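Local coordinates for beta-galactosidase (Marinomonas sp. ef1, PDB 6Y2K), which hydrolyses terminal non-reducing beta-D-galactosides as a cold-active GH42 beta-galactosidase that assembles into a hexamer, at residues A[166-171]-A[208-213]. Sequence-based numbering, arbitrary orientation.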
# COMPACT_ATOMS: atom_id res chain seq x y z
N GLU A 166 -3.81 46.97 -37.95
CA GLU A 166 -5.16 46.75 -38.47
C GLU A 166 -6.21 46.63 -37.35
O GLU A 166 -7.29 47.19 -37.46
CB GLU A 166 -5.17 45.50 -39.37
CG GLU A 166 -6.49 45.17 -40.05
CD GLU A 166 -7.03 46.28 -40.94
OE1 GLU A 166 -6.22 46.98 -41.59
OE2 GLU A 166 -8.27 46.45 -40.98
N LYS A 167 -5.88 45.91 -36.28
CA LYS A 167 -6.79 45.76 -35.15
C LYS A 167 -6.98 47.04 -34.34
O LYS A 167 -8.11 47.41 -34.06
CB LYS A 167 -6.32 44.64 -34.20
CG LYS A 167 -7.25 44.42 -33.02
CD LYS A 167 -6.91 43.15 -32.26
CE LYS A 167 -7.86 42.97 -31.09
NZ LYS A 167 -7.68 41.65 -30.42
N TYR A 168 -5.89 47.69 -33.96
CA TYR A 168 -5.94 48.82 -33.02
C TYR A 168 -5.92 50.22 -33.63
O TYR A 168 -6.36 51.19 -32.97
CB TYR A 168 -4.80 48.68 -31.99
CG TYR A 168 -4.99 47.46 -31.11
CD1 TYR A 168 -5.97 47.45 -30.13
CD2 TYR A 168 -4.23 46.31 -31.30
CE1 TYR A 168 -6.18 46.33 -29.33
CE2 TYR A 168 -4.43 45.18 -30.51
CZ TYR A 168 -5.40 45.19 -29.53
OH TYR A 168 -5.61 44.09 -28.74
N GLY A 169 -5.39 50.36 -34.85
CA GLY A 169 -5.24 51.66 -35.51
C GLY A 169 -4.02 52.45 -35.05
O GLY A 169 -3.17 52.80 -35.86
N THR A 170 -3.96 52.76 -33.75
CA THR A 170 -2.85 53.47 -33.15
C THR A 170 -2.20 52.61 -32.07
O THR A 170 -2.87 51.78 -31.43
CB THR A 170 -3.31 54.79 -32.51
OG1 THR A 170 -4.18 54.51 -31.41
CG2 THR A 170 -4.04 55.66 -33.52
N VAL A 171 -0.90 52.80 -31.86
CA VAL A 171 -0.21 52.13 -30.75
C VAL A 171 -0.74 52.57 -29.37
O VAL A 171 -0.70 51.80 -28.41
CB VAL A 171 1.32 52.31 -30.85
CG1 VAL A 171 1.73 53.74 -30.51
CG2 VAL A 171 2.03 51.29 -29.96
N ARG A 208 0.45 37.82 -25.69
CA ARG A 208 0.44 36.42 -26.09
C ARG A 208 -0.86 36.02 -26.77
O ARG A 208 -0.84 35.23 -27.73
CB ARG A 208 0.71 35.51 -24.89
CG ARG A 208 2.12 35.67 -24.31
CD ARG A 208 2.28 34.91 -23.00
NE ARG A 208 2.13 33.47 -23.20
CZ ARG A 208 1.86 32.58 -22.24
NH1 ARG A 208 1.75 31.29 -22.58
NH2 ARG A 208 1.64 32.94 -20.98
N LEU A 209 -1.99 36.55 -26.29
CA LEU A 209 -3.29 36.23 -26.89
C LEU A 209 -3.46 36.81 -28.31
O LEU A 209 -3.88 36.09 -29.23
CB LEU A 209 -4.44 36.69 -25.97
CG LEU A 209 -5.85 36.33 -26.43
CD1 LEU A 209 -6.01 34.84 -26.69
CD2 LEU A 209 -6.87 36.79 -25.40
N ASP A 210 -3.13 38.09 -28.47
CA ASP A 210 -3.11 38.71 -29.81
C ASP A 210 -2.13 38.01 -30.76
O ASP A 210 -2.43 37.85 -31.95
CB ASP A 210 -2.79 40.21 -29.73
CG ASP A 210 -4.02 41.08 -29.45
OD1 ASP A 210 -5.17 40.59 -29.48
OD2 ASP A 210 -3.83 42.29 -29.23
N PHE A 211 -0.98 37.56 -30.23
CA PHE A 211 -0.04 36.80 -31.05
C PHE A 211 -0.67 35.48 -31.55
O PHE A 211 -0.54 35.14 -32.74
CB PHE A 211 1.28 36.54 -30.32
CG PHE A 211 2.31 35.88 -31.19
CD1 PHE A 211 2.80 36.54 -32.31
CD2 PHE A 211 2.78 34.61 -30.90
CE1 PHE A 211 3.74 35.93 -33.13
CE2 PHE A 211 3.73 34.00 -31.71
CZ PHE A 211 4.20 34.66 -32.83
N GLN A 212 -1.35 34.75 -30.65
CA GLN A 212 -2.03 33.51 -31.03
C GLN A 212 -3.09 33.77 -32.08
O GLN A 212 -3.20 33.02 -33.05
CB GLN A 212 -2.68 32.84 -29.82
CG GLN A 212 -3.11 31.39 -30.05
CD GLN A 212 -2.02 30.37 -29.76
OE1 GLN A 212 -1.19 30.57 -28.88
NE2 GLN A 212 -2.03 29.26 -30.49
N ARG A 213 -3.87 34.82 -31.87
CA ARG A 213 -4.93 35.21 -32.81
C ARG A 213 -4.35 35.53 -34.18
O ARG A 213 -4.89 35.09 -35.20
CB ARG A 213 -5.70 36.42 -32.27
CG ARG A 213 -6.58 36.10 -31.07
CD ARG A 213 -6.84 37.35 -30.25
NE ARG A 213 -7.95 37.21 -29.30
CZ ARG A 213 -8.29 38.13 -28.40
NH1 ARG A 213 -7.62 39.27 -28.29
NH2 ARG A 213 -9.33 37.91 -27.58
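Asp210 OD1, on helix 205-233, is gripped by two cations from opposite faces of the carboxylate plane. Lys167 NZ, near the C-terminal end of helix 154-168, meets Asp210 OD1 at 2.9 Å on its syn side, 26° out of that plane; Arg213 NH1, one turn along, donates to Asp210 OD1 at 3.0 Å, the oxygen lying at the guanidinium edge. Asp210 OD2 accepts through its syn lone pair from Tyr168 OH at 2.6 Å, and also from Trp178 NE1. With CG anti to the backbone N (chi1 -179°) and the chain extended beyond it, Lys167 spans the gap, its CG over the centre of the Tyr168 ring. Aspartate suits its place with two acceptors on a short stem, tyrosine with a hydroxyl on a rigid ring, lysine with a long arm ending in charge, and arginine because NE can turn to Asp419; Glu502 also pairs with Lys167. Replacing Asp210 with an alanine would probably leave Lys167 NZ and Arg213 NH1, 3.2 Å apart, without the anion between them and Tyr168 OH without its acceptor. Asp210 is probably kept ionised by these donors, so charge pairing and hydrogen bonding join two helices between barrel strands 134-138 and 238-244.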